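Local coordinates for protein UDP-galactopyranose mutase (Deinococcus radiodurans, PDB 3HDQ) that probably interconverts UDP-galactopyranose and UDP-galactofuranose, using a bound FAD cofactor, at residues G38-V43 and I256-V261; V43-L48 and V55-R60. All blocks are in the same frame, centred on the assembly; numbering follows the deposited sequence.

Interaction 1 of 2, residues G38-V43 and I256-V261; sequences GFAGSV and IYTGPV. With FAD (flavin-adenine dinucleotide), chain L.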
ATOM      1  N   GLY A  38       3.670  13.962  -1.660  1.00 21.78           N
ATOM      2  CA  GLY A  38       4.933  13.805  -0.962  1.00 20.95           C
ATOM      3  C   GLY A  38       4.870  14.526   0.369  1.00 23.45           C
ATOM      4  O   GLY A  38       3.781  14.838   0.856  1.00 27.07           O
ATOM      5  N   PHE A  39       6.020  14.804   0.968  1.00 18.63           N
ATOM      6  CA  PHE A  39       6.011  15.528   2.223  1.00 24.87           C
ATOM      7  C   PHE A  39       5.314  16.874   2.098  1.00 22.92           C
ATOM      8  O   PHE A  39       4.552  17.255   2.978  1.00 25.71           O
ATOM      9  CB  PHE A  39       7.428  15.709   2.771  1.00 27.11           C
ATOM     10  CG  PHE A  39       7.904  14.544   3.566  1.00 26.32           C
ATOM     11  CD1 PHE A  39       8.707  13.581   2.984  1.00 21.92           C
ATOM     12  CD2 PHE A  39       7.518  14.394   4.892  1.00 24.92           C
ATOM     13  CE1 PHE A  39       9.138  12.491   3.711  1.00 23.38           C
ATOM     14  CE2 PHE A  39       7.941  13.304   5.626  1.00 25.13           C
ATOM     15  CZ  PHE A  39       8.752  12.348   5.033  1.00 24.20           C
ATOM     16  N   ALA A  40       5.570  17.587   1.004  1.00 23.22           N
ATOM     17  CA  ALA A  40       5.017  18.932   0.840  1.00 24.53           C
ATOM     18  C   ALA A  40       3.495  18.921   0.861  1.00 23.51           C
ATOM     19  O   ALA A  40       2.865  19.616   1.665  1.00 24.12           O
ATOM     20  CB  ALA A  40       5.529  19.570  -0.450  1.00 24.07           C
ATOM     21  N   GLY A  41       2.898  18.141  -0.031  1.00 19.64           N
ATOM     22  CA  GLY A  41       1.449  18.082  -0.097  1.00 22.06           C
ATOM     23  C   GLY A  41       0.783  17.507   1.146  1.00 20.66           C
ATOM     24  O   GLY A  41      -0.232  18.028   1.616  1.00 23.19           O
ATOM     25  N   SER A  42       1.350  16.427   1.676  1.00 20.74           N
ATOM     26  CA  SER A  42       0.724  15.682   2.764  1.00 23.03           C
ATOM     27  C   SER A  42       0.731  16.450   4.076  1.00 19.60           C
ATOM     28  O   SER A  42      -0.209  16.357   4.845  1.00 19.25           O
ATOM     29  CB  SER A  42       1.412  14.331   2.955  1.00 22.04           C
ATOM     30  OG  SER A  42       1.306  13.559   1.783  1.00 23.46           O
ATOM     31  N   VAL A  43       1.800  17.191   4.344  1.00 24.03           N
ATOM     32  CA  VAL A  43       1.863  17.980   5.565  1.00 22.55           C
ATOM     33  C   VAL A  43       0.818  19.084   5.495  1.00 22.82           C
ATOM     34  O   VAL A  43       0.114  19.340   6.465  1.00 20.71           O
ATOM     35  CB  VAL A  43       3.253  18.598   5.791  1.00 23.08           C
ATOM     36  CG1 VAL A  43       3.191  19.646   6.912  1.00 25.56           C
ATOM     37  CG2 VAL A  43       4.263  17.522   6.140  1.00 22.07           C
ATOM     38  N   ILE A 256      -2.585  24.154  -3.983  1.00 31.49           N
ATOM     39  CA  ILE A 256      -1.229  24.006  -3.482  1.00 26.56           C
ATOM     40  C   ILE A 256      -0.506  23.080  -4.451  1.00 29.96           C
ATOM     41  O   ILE A 256      -0.899  21.935  -4.617  1.00 28.23           O
ATOM     42  CB  ILE A 256      -1.219  23.460  -2.035  1.00 28.41           C
ATOM     43  CG1 ILE A 256      -1.845  24.498  -1.097  1.00 28.07           C
ATOM     44  CG2 ILE A 256       0.207  23.137  -1.575  1.00 22.42           C
ATOM     45  CD1 ILE A 256      -1.783  24.147   0.354  1.00 26.49           C
ATOM     46  N   TYR A 257       0.524  23.598  -5.119  1.00 27.18           N
ATOM     47  CA  TYR A 257       1.239  22.846  -6.149  1.00 29.75           C
ATOM     48  C   TYR A 257       2.645  22.458  -5.663  1.00 27.54           C
ATOM     49  O   TYR A 257       3.380  23.301  -5.140  1.00 24.60           O
ATOM     50  CB  TYR A 257       1.295  23.651  -7.471  1.00 23.80           C
ATOM     51  CG  TYR A 257       2.009  22.949  -8.615  1.00 23.41           C
ATOM     52  CD1 TYR A 257       1.360  22.000  -9.391  1.00 24.31           C
ATOM     53  CD2 TYR A 257       3.337  23.238  -8.915  1.00 22.98           C
ATOM     54  CE1 TYR A 257       2.019  21.349 -10.428  1.00 22.34           C
ATOM     55  CE2 TYR A 257       3.996  22.612  -9.944  1.00 18.80           C
ATOM     56  CZ  TYR A 257       3.342  21.662 -10.698  1.00 26.44           C
ATOM     57  OH  TYR A 257       4.014  21.032 -11.736  1.00 26.62           O
ATOM     58  N   THR A 258       3.002  21.184  -5.821  1.00 26.36           N
ATOM     59  CA  THR A 258       4.299  20.683  -5.352  1.00 22.42           C
ATOM     60  C   THR A 258       5.075  19.971  -6.471  1.00 25.46           C
ATOM     61  O   THR A 258       6.089  19.324  -6.229  1.00 31.95           O
ATOM     62  CB  THR A 258       4.168  19.767  -4.100  1.00 24.01           C
ATOM     63  OG1 THR A 258       3.649  18.478  -4.462  1.00 23.10           O
ATOM     64  CG2 THR A 258       3.259  20.414  -3.041  1.00 20.76           C
ATOM     65  N   GLY A 259       4.592  20.101  -7.702  1.00 24.06           N
ATOM     66  CA  GLY A 259       5.296  19.575  -8.858  1.00 28.17           C
ATOM     67  C   GLY A 259       6.365  20.544  -9.346  1.00 24.86           C
ATOM     68  O   GLY A 259       6.582  21.591  -8.734  1.00 24.30           O
ATOM     69  N   PRO A 260       7.046  20.200 -10.447  1.00 22.94           N
ATOM     70  CA  PRO A 260       8.082  21.081 -11.016  1.00 26.01           C
ATOM     71  C   PRO A 260       7.463  22.406 -11.496  1.00 26.28           C
ATOM     72  O   PRO A 260       6.364  22.374 -12.047  1.00 27.65           O
ATOM     73  CB  PRO A 260       8.610  20.287 -12.212  1.00 25.44           C
ATOM     74  CG  PRO A 260       7.901  18.957 -12.203  1.00 27.12           C
ATOM     75  CD  PRO A 260       6.705  19.079 -11.335  1.00 23.38           C
ATOM     76  N   VAL A 261       8.118  23.546 -11.270  1.00 29.79           N
ATOM     77  CA  VAL A 261       7.512  24.836 -11.639  1.00 28.76           C
ATOM     78  C   VAL A 261       7.419  25.086 -13.127  1.00 28.51           C
ATOM     79  O   VAL A 261       6.488  25.734 -13.572  1.00 34.49           O
ATOM     80  CB  VAL A 261       8.256  26.075 -11.081  1.00 33.38           C
ATOM     81  CG1 VAL A 261       7.383  26.839 -10.091  1.00 29.92           C
ATOM     82  CG2 VAL A 261       9.622  25.707 -10.538  1.00 26.27           C
TER
HETATM   83  PA  FAD L 450       8.065  14.913  -3.971  1.00 29.25           P
HETATM   84  O1A FAD L 450       8.335  13.752  -3.211  1.00 29.34           O
HETATM   85  O2A FAD L 450       8.797  14.865  -5.168  1.00 34.04           O
HETATM   86  O5B FAD L 450       6.547  14.896  -4.266  1.00 32.32           O
HETATM   87  C5B FAD L 450       5.913  15.707  -5.181  1.00 23.01           C
HETATM   88  C4B FAD L 450       4.792  14.914  -5.767  1.00 28.61           C
HETATM   89  O4B FAD L 450       4.101  15.679  -6.688  1.00 28.89           O
HETATM   90  C3B FAD L 450       5.357  13.745  -6.535  1.00 29.11           C
HETATM   91  O3B FAD L 450       4.989  12.518  -6.000  1.00 28.51           O
HETATM   92  C2B FAD L 450       4.794  13.898  -7.908  1.00 31.51           C
HETATM   93  O2B FAD L 450       4.372  12.673  -8.372  1.00 32.88           O
HETATM   94  C1B FAD L 450       3.661  14.860  -7.705  1.00 27.65           C
HETATM   95  N9A FAD L 450       3.331  15.568  -8.937  1.00 33.02           N
HETATM   96  C8A FAD L 450       4.130  16.295  -9.727  1.00 35.17           C
HETATM   97  N7A FAD L 450       3.450  16.756 -10.746  1.00 33.20           N
HETATM   98  C5A FAD L 450       2.201  16.334 -10.637  1.00 36.02           C
HETATM   99  C6A FAD L 450       1.069  16.500 -11.404  1.00 32.29           C
HETATM  100  N6A FAD L 450       1.059  17.328 -12.392  1.00 35.26           N
HETATM  101  N1A FAD L 450      -0.097  15.933 -11.034  1.00 36.68           N
HETATM  102  C2A FAD L 450      -0.154  15.183  -9.914  1.00 31.95           C
HETATM  103  N3A FAD L 450       0.955  15.020  -9.164  1.00 28.63           N
HETATM  104  C4A FAD L 450       2.115  15.570  -9.514  1.00 33.59           C
HETATM  105  N1  FAD L 450      15.960  13.451   1.988  1.00 28.21           N
HETATM  106  C2  FAD L 450      16.401  13.238   3.233  1.00 27.59           C
HETATM  107  O2  FAD L 450      16.085  13.953   4.135  1.00 26.62           O
HETATM  108  N3  FAD L 450      17.203  12.191   3.449  1.00 31.22           N
HETATM  109  C4  FAD L 450      17.555  11.369   2.431  1.00 32.08           C
HETATM  110  O4  FAD L 450      18.265  10.438   2.608  1.00 28.01           O
HETATM  111  C4X FAD L 450      17.110  11.613   1.185  1.00 28.82           C
HETATM  112  N5  FAD L 450      17.481  10.797   0.177  1.00 30.04           N
HETATM  113  C5X FAD L 450      17.032  11.039  -1.070  1.00 32.63           C
HETATM  114  C6  FAD L 450      17.404  10.194  -2.088  1.00 29.98           C
HETATM  115  C7  FAD L 450      16.953  10.427  -3.356  1.00 30.78           C
HETATM  116  C7M FAD L 450      17.350   9.535  -4.459  1.00 25.16           C
HETATM  117  C8  FAD L 450      16.127  11.483  -3.609  1.00 29.00           C
HETATM  118  C8M FAD L 450      15.674  11.696  -5.004  1.00 28.45           C
HETATM  119  C9  FAD L 450      15.747  12.325  -2.583  1.00 29.23           C
HETATM  120  C9A FAD L 450      16.202  12.114  -1.306  1.00 28.48           C
HETATM  121  N10 FAD L 450      15.831  12.930  -0.277  1.00 30.45           N
HETATM  122  C10 FAD L 450      16.301  12.668   0.961  1.00 27.35           C
HETATM  123  C1' FAD L 450      15.037  14.164  -0.503  1.00 31.02           C
HETATM  124  C2' FAD L 450      13.544  13.942  -0.431  1.00 31.73           C
HETATM  125  O2' FAD L 450      13.237  13.063  -1.452  1.00 37.30           O
HETATM  126  C3' FAD L 450      12.735  15.217  -0.643  1.00 40.22           C
HETATM  127  O3' FAD L 450      12.901  16.167   0.314  1.00 51.24           O
HETATM  128  C4' FAD L 450      11.289  14.957  -0.428  1.00 35.77           C
HETATM  129  O4' FAD L 450      11.115  13.617  -0.773  1.00 27.59           O
HETATM  130  C5' FAD L 450      10.514  15.911  -1.288  1.00 36.74           C
HETATM  131  O5' FAD L 450       9.203  16.116  -0.911  1.00 32.02           O
HETATM  132  P   FAD L 450       8.259  16.869  -1.884  1.00 27.55           P
HETATM  133  O1P FAD L 450       6.932  16.753  -1.423  1.00 26.34           O
HETATM  134  O2P FAD L 450       8.647  18.228  -1.865  1.00 27.04           O
HETATM  135  O3P FAD L 450       8.456  16.275  -3.313  1.00 28.59           O
HETATM  136  O   HOH W   1       4.248  16.688  -2.110  1.00 24.43           O
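The methyl branch of Thr258 lies against the first turn of helix 39-50, with CG2 3.5 Å from Ala40 CB and 3.8 Å from Gly41 N. The first torsion of Thr258 (chi1 75°) divides the work of its two branches: CG2, anti to the carbonyl carbon, meets the helix, and OG1, between the backbone N and that carbon, is left for polar partners. OG1 bonds to Val35 O and accepts a hydrogen bond from a bound water at 3.0 Å. That water also takes the N-H of Gly41 at 2.9 Å and, weakly, that of Gly38, and gives its other proton to FAD O1P at 2.8 Å. Gly38 and Gly41 belong to a glycine-rich turn of the Rossmann type between strand 30-35 and helix 39-50, where a water bridging turn and pyrophosphate is a recurrent feature. Ala40 N binds the same phosphate oxygen directly, its distance to O1P 2.9 Å and the N-H...O angle 164°. The phosphate sits at the N-terminal end of helix 39-50, whose dipole would probably offset part of its charge. The lack of a side chain at Gly38 matters, since a CB there would run into FAD O5B. Beyond Thr258 the chain passes close to the adenine, Gly259 CA standing 3.6 Å from FAD C8A. The Tyr257 ring has Gly259 N over one face, toward its rim, and gives its OH proton to Pro260 O at 2.7 Å.

Interaction 2 of 2, residues V43-L48 and V55-R60; sequences VLAERL and VLIVDR. With FAD (flavin-adenine dinucleotide), chain L.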
ATOM      1  N   VAL A  43       1.800  17.191   4.344  1.00 24.03           N
ATOM      2  CA  VAL A  43       1.863  17.980   5.565  1.00 22.55           C
ATOM      3  C   VAL A  43       0.818  19.084   5.495  1.00 22.82           C
ATOM      4  O   VAL A  43       0.114  19.340   6.465  1.00 20.71           O
ATOM      5  CB  VAL A  43       3.253  18.598   5.791  1.00 23.08           C
ATOM      6  CG1 VAL A  43       3.191  19.646   6.912  1.00 25.56           C
ATOM      7  CG2 VAL A  43       4.263  17.522   6.140  1.00 22.07           C
ATOM      8  N   LEU A  44       0.707  19.734   4.340  1.00 19.66           N
ATOM      9  CA  LEU A  44      -0.310  20.773   4.173  1.00 25.50           C
ATOM     10  C   LEU A  44      -1.736  20.188   4.143  1.00 26.09           C
ATOM     11  O   LEU A  44      -2.681  20.793   4.653  1.00 22.81           O
ATOM     12  CB  LEU A  44      -0.012  21.640   2.951  1.00 22.60           C
ATOM     13  CG  LEU A  44       1.016  22.742   3.237  1.00 27.52           C
ATOM     14  CD1 LEU A  44       1.769  23.169   1.983  1.00 24.20           C
ATOM     15  CD2 LEU A  44       0.329  23.950   3.906  1.00 29.00           C
ATOM     16  N   ALA A  45      -1.882  18.994   3.586  1.00 20.12           N
ATOM     17  CA  ALA A  45      -3.183  18.338   3.617  1.00 27.83           C
ATOM     18  C   ALA A  45      -3.588  18.048   5.059  1.00 25.19           C
ATOM     19  O   ALA A  45      -4.736  18.257   5.447  1.00 28.76           O
ATOM     20  CB  ALA A  45      -3.169  17.065   2.792  1.00 22.01           C
ATOM     21  N   GLU A  46      -2.639  17.579   5.861  1.00 24.07           N
ATOM     22  CA  GLU A  46      -2.934  17.243   7.256  1.00 27.55           C
ATOM     23  C   GLU A  46      -3.280  18.481   8.088  1.00 27.10           C
ATOM     24  O   GLU A  46      -4.269  18.485   8.823  1.00 23.88           O
ATOM     25  CB  GLU A  46      -1.765  16.472   7.892  1.00 24.96           C
ATOM     26  CG  GLU A  46      -2.041  15.973   9.310  1.00 23.92           C
ATOM     27  CD  GLU A  46      -1.751  17.023  10.374  1.00 29.07           C
ATOM     28  OE1 GLU A  46      -0.771  17.786  10.221  1.00 27.02           O
ATOM     29  OE2 GLU A  46      -2.499  17.085  11.368  1.00 28.55           O
ATOM     30  N   ARG A  47      -2.450  19.520   7.973  1.00 25.61           N
ATOM     31  CA  ARG A  47      -2.670  20.769   8.697  1.00 27.90           C
ATOM     32  C   ARG A  47      -3.993  21.428   8.310  1.00 27.32           C
ATOM     33  O   ARG A  47      -4.782  21.773   9.173  1.00 26.24           O
ATOM     34  CB  ARG A  47      -1.515  21.745   8.470  1.00 24.17           C
ATOM     35  CG  ARG A  47      -0.186  21.295   9.078  1.00 28.96           C
ATOM     36  CD  ARG A  47      -0.181  21.434  10.606  1.00 26.79           C
ATOM     37  NE  ARG A  47      -0.997  20.405  11.240  1.00 26.61           N
ATOM     38  CZ  ARG A  47      -1.614  20.549  12.407  1.00 27.38           C
ATOM     39  NH1 ARG A  47      -2.340  19.553  12.904  1.00 22.38           N
ATOM     40  NH2 ARG A  47      -1.513  21.693  13.067  1.00 29.80           N
ATOM     41  N   LEU A  48      -4.229  21.603   7.013  1.00 30.38           N
ATOM     42  CA  LEU A  48      -5.458  22.244   6.561  1.00 30.16           C
ATOM     43  C   LEU A  48      -6.683  21.419   7.006  1.00 31.88           C
ATOM     44  O   LEU A  48      -7.698  21.973   7.438  1.00 28.20           O
ATOM     45  CB  LEU A  48      -5.455  22.441   5.039  1.00 27.68           C
ATOM     46  CG  LEU A  48      -4.875  23.667   4.299  1.00 31.87           C
ATOM     47  CD1 LEU A  48      -4.954  24.969   5.099  1.00 27.02           C
ATOM     48  CD2 LEU A  48      -3.475  23.445   3.739  1.00 32.34           C
ATOM     49  N   VAL A  55     -10.129  18.933   1.774  1.00 28.03           N
ATOM     50  CA  VAL A  55      -8.954  18.782   0.941  1.00 28.42           C
ATOM     51  C   VAL A  55      -9.110  17.671  -0.096  1.00 28.09           C
ATOM     52  O   VAL A  55      -9.558  16.577   0.218  1.00 27.40           O
ATOM     53  CB  VAL A  55      -7.707  18.534   1.820  1.00 31.26           C
ATOM     54  CG1 VAL A  55      -6.466  18.361   0.962  1.00 25.28           C
ATOM     55  CG2 VAL A  55      -7.534  19.692   2.803  1.00 29.94           C
ATOM     56  N   LEU A  56      -8.770  17.971  -1.344  1.00 24.56           N
ATOM     57  CA  LEU A  56      -8.575  16.930  -2.329  1.00 26.59           C
ATOM     58  C   LEU A  56      -7.092  16.912  -2.623  1.00 28.37           C
ATOM     59  O   LEU A  56      -6.527  17.926  -3.055  1.00 25.42           O
ATOM     60  CB  LEU A  56      -9.363  17.201  -3.616  1.00 26.99           C
ATOM     61  CG  LEU A  56      -9.117  16.167  -4.721  1.00 25.65           C
ATOM     62  CD1 LEU A  56      -9.619  14.797  -4.291  1.00 27.09           C
ATOM     63  CD2 LEU A  56      -9.759  16.586  -6.039  1.00 27.37           C
ATOM     64  N   ILE A  57      -6.451  15.778  -2.355  1.00 23.95           N
ATOM     65  CA  ILE A  57      -5.034  15.653  -2.657  1.00 26.88           C
ATOM     66  C   ILE A  57      -4.859  14.690  -3.816  1.00 24.75           C
ATOM     67  O   ILE A  57      -5.416  13.596  -3.824  1.00 26.13           O
ATOM     68  CB  ILE A  57      -4.184  15.237  -1.422  1.00 24.34           C
ATOM     69  CG1 ILE A  57      -2.687  15.381  -1.739  1.00 26.58           C
ATOM     70  CG2 ILE A  57      -4.515  13.817  -0.980  1.00 23.50           C
ATOM     71  CD1 ILE A  57      -1.761  15.285  -0.509  1.00 21.63           C
ATOM     72  N   VAL A  58      -4.097  15.112  -4.812  1.00 24.74           N
ATOM     73  CA  VAL A  58      -3.971  14.322  -6.017  1.00 23.16           C
ATOM     74  C   VAL A  58      -2.501  14.013  -6.315  1.00 27.49           C
ATOM     75  O   VAL A  58      -1.610  14.801  -5.995  1.00 24.94           O
ATOM     76  CB  VAL A  58      -4.665  15.042  -7.189  1.00 30.88           C
ATOM     77  CG1 VAL A  58      -3.826  16.218  -7.681  1.00 33.32           C
ATOM     78  CG2 VAL A  58      -4.951  14.076  -8.316  1.00 34.52           C
ATOM     79  N   ASP A  59      -2.240  12.846  -6.895  1.00 28.26           N
ATOM     80  CA  ASP A  59      -0.900  12.544  -7.392  1.00 22.15           C
ATOM     81  C   ASP A  59      -1.028  11.710  -8.652  1.00 25.40           C
ATOM     82  O   ASP A  59      -1.892  10.835  -8.747  1.00 25.44           O
ATOM     83  CB  ASP A  59      -0.075  11.807  -6.326  1.00 21.77           C
ATOM     84  CG  ASP A  59       1.437  11.936  -6.547  1.00 27.60           C
ATOM     85  OD1 ASP A  59       1.949  11.492  -7.603  1.00 28.32           O
ATOM     86  OD2 ASP A  59       2.118  12.465  -5.645  1.00 24.36           O
ATOM     87  N   ARG A  60      -0.174  11.975  -9.628  1.00 27.90           N
ATOM     88  CA  ARG A  60      -0.213  11.204 -10.862  1.00 28.18           C
ATOM     89  C   ARG A  60       0.346   9.808 -10.639  1.00 29.54           C
ATOM     90  O   ARG A  60       0.088   8.905 -11.434  1.00 29.26           O
ATOM     91  CB  ARG A  60       0.567  11.912 -11.973  1.00 35.18           C
ATOM     92  CG  ARG A  60       2.057  11.619 -11.967  1.00 39.51           C
ATOM     93  CD  ARG A  60       2.883  12.884 -12.164  1.00 44.31           C
ATOM     94  NE  ARG A  60       2.698  13.485 -13.483  1.00 51.15           N
ATOM     95  CZ  ARG A  60       3.289  14.613 -13.881  1.00 58.55           C
ATOM     96  NH1 ARG A  60       4.118  15.264 -13.068  1.00 53.76           N
ATOM     97  NH2 ARG A  60       3.050  15.096 -15.097  1.00 59.22           N
TER
HETATM   98  PA  FAD L 450       8.065  14.913  -3.971  1.00 29.25           P
HETATM   99  O1A FAD L 450       8.335  13.752  -3.211  1.00 29.34           O
HETATM  100  O2A FAD L 450       8.797  14.865  -5.168  1.00 34.04           O
HETATM  101  O5B FAD L 450       6.547  14.896  -4.266  1.00 32.32           O
HETATM  102  C5B FAD L 450       5.913  15.707  -5.181  1.00 23.01           C
HETATM  103  C4B FAD L 450       4.792  14.914  -5.767  1.00 28.61           C
HETATM  104  O4B FAD L 450       4.101  15.679  -6.688  1.00 28.89           O
HETATM  105  C3B FAD L 450       5.357  13.745  -6.535  1.00 29.11           C
HETATM  106  O3B FAD L 450       4.989  12.518  -6.000  1.00 28.51           O
HETATM  107  C2B FAD L 450       4.794  13.898  -7.908  1.00 31.51           C
HETATM  108  O2B FAD L 450       4.372  12.673  -8.372  1.00 32.88           O
HETATM  109  C1B FAD L 450       3.661  14.860  -7.705  1.00 27.65           C
HETATM  110  N9A FAD L 450       3.331  15.568  -8.937  1.00 33.02           N
HETATM  111  C8A FAD L 450       4.130  16.295  -9.727  1.00 35.17           C
HETATM  112  N7A FAD L 450       3.450  16.756 -10.746  1.00 33.20           N
HETATM  113  C5A FAD L 450       2.201  16.334 -10.637  1.00 36.02           C
HETATM  114  C6A FAD L 450       1.069  16.500 -11.404  1.00 32.29           C
HETATM  115  N6A FAD L 450       1.059  17.328 -12.392  1.00 35.26           N
HETATM  116  N1A FAD L 450      -0.097  15.933 -11.034  1.00 36.68           N
HETATM  117  C2A FAD L 450      -0.154  15.183  -9.914  1.00 31.95           C
HETATM  118  N3A FAD L 450       0.955  15.020  -9.164  1.00 28.63           N
HETATM  119  C4A FAD L 450       2.115  15.570  -9.514  1.00 33.59           C
HETATM  120  N1  FAD L 450      15.960  13.451   1.988  1.00 28.21           N
HETATM  121  C2  FAD L 450      16.401  13.238   3.233  1.00 27.59           C
HETATM  122  O2  FAD L 450      16.085  13.953   4.135  1.00 26.62           O
HETATM  123  N3  FAD L 450      17.203  12.191   3.449  1.00 31.22           N
HETATM  124  C4  FAD L 450      17.555  11.369   2.431  1.00 32.08           C
HETATM  125  O4  FAD L 450      18.265  10.438   2.608  1.00 28.01           O
HETATM  126  C4X FAD L 450      17.110  11.613   1.185  1.00 28.82           C
HETATM  127  N5  FAD L 450      17.481  10.797   0.177  1.00 30.04           N
HETATM  128  C5X FAD L 450      17.032  11.039  -1.070  1.00 32.63           C
HETATM  129  C6  FAD L 450      17.404  10.194  -2.088  1.00 29.98           C
HETATM  130  C7  FAD L 450      16.953  10.427  -3.356  1.00 30.78           C
HETATM  131  C7M FAD L 450      17.350   9.535  -4.459  1.00 25.16           C
HETATM  132  C8  FAD L 450      16.127  11.483  -3.609  1.00 29.00           C
HETATM  133  C8M FAD L 450      15.674  11.696  -5.004  1.00 28.45           C
HETATM  134  C9  FAD L 450      15.747  12.325  -2.583  1.00 29.23           C
HETATM  135  C9A FAD L 450      16.202  12.114  -1.306  1.00 28.48           C
HETATM  136  N10 FAD L 450      15.831  12.930  -0.277  1.00 30.45           N
HETATM  137  C10 FAD L 450      16.301  12.668   0.961  1.00 27.35           C
HETATM  138  C1' FAD L 450      15.037  14.164  -0.503  1.00 31.02           C
HETATM  139  C2' FAD L 450      13.544  13.942  -0.431  1.00 31.73           C
HETATM  140  O2' FAD L 450      13.237  13.063  -1.452  1.00 37.30           O
HETATM  141  C3' FAD L 450      12.735  15.217  -0.643  1.00 40.22           C
HETATM  142  O3' FAD L 450      12.901  16.167   0.314  1.00 51.24           O
HETATM  143  C4' FAD L 450      11.289  14.957  -0.428  1.00 35.77           C
HETATM  144  O4' FAD L 450      11.115  13.617  -0.773  1.00 27.59           O
HETATM  145  C5' FAD L 450      10.514  15.911  -1.288  1.00 36.74           C
HETATM  146  O5' FAD L 450       9.203  16.116  -0.911  1.00 32.02           O
HETATM  147  P   FAD L 450       8.259  16.869  -1.884  1.00 27.55           P
HETATM  148  O1P FAD L 450       6.932  16.753  -1.423  1.00 26.34           O
HETATM  149  O2P FAD L 450       8.647  18.228  -1.865  1.00 27.04           O
HETATM  150  O3P FAD L 450       8.456  16.275  -3.313  1.00 28.59           O
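One face of the Arg60 guanidinium is overlaid by the adenine amino nitrogen, FAD N6A, 3.7 Å above the plane and toward its rim, while the Arg47 guanidinium has the Glu46 carboxylate at its edge and in plane. These groups belong to, or closely follow, the beta-alpha-beta unit of a Rossmann fold, in which the 43-48 segment of helix 39-50 runs antiparallel (169°) to strand 55-58, their axes 9.2 Å apart. Arg47 grips Glu46 side-on, NE to OE1 and NH1 to OE2, and Tyr97 and Arg100 also bind that carboxylate. Arg60 NH2 pairs with Asp242. Following Val58, Asp59 accepts both adenosine ribose hydroxyls, O2B on OD1 at 2.8 Å and O3B on OD2 at 2.9 Å, while the backbone N-H groups of Arg61 and Ala37 hold the carboxylate in place. An alanine here is likely to leave the two ribose hydroxyls without their acceptor and the sugar freer to shift. The helix meets the strand mainly through aliphatic side chains: Ala45 CB sits over the pair Val55 CG1 and Ile57 CD1, 4.0 Å from each. With CG1 anti to the backbone N (chi1 179°), Val55 presents both methyls to the helix, and its CG2 lies 4.1 Å from Leu48 CB.

How the interactions relate
Both contacts are buried and use helix 39-50, which lies over one parallel sheet: interaction 1 ties its N-terminal turn to the loop residue just after strand 252-257, interaction 2 its middle to strand 55-58. Strand 30-35 runs between these two strands, so the helix spans it. Chemistry changes along the helix. Near the pyrophosphate, a small methyl contact is supplemented by a shared water, whereas farther along, the interface of helix and strand is mainly aliphatic, and the polar groups that meet FAD are those of Asp59 and Arg60, at the ribose and adenine. The contacts share Val43 and adjoin directly: Ile57 CD1 packs 3.8 Å from Gly41 C, and Ile256 CD1 lies 3.8 Å from Leu48 CD2.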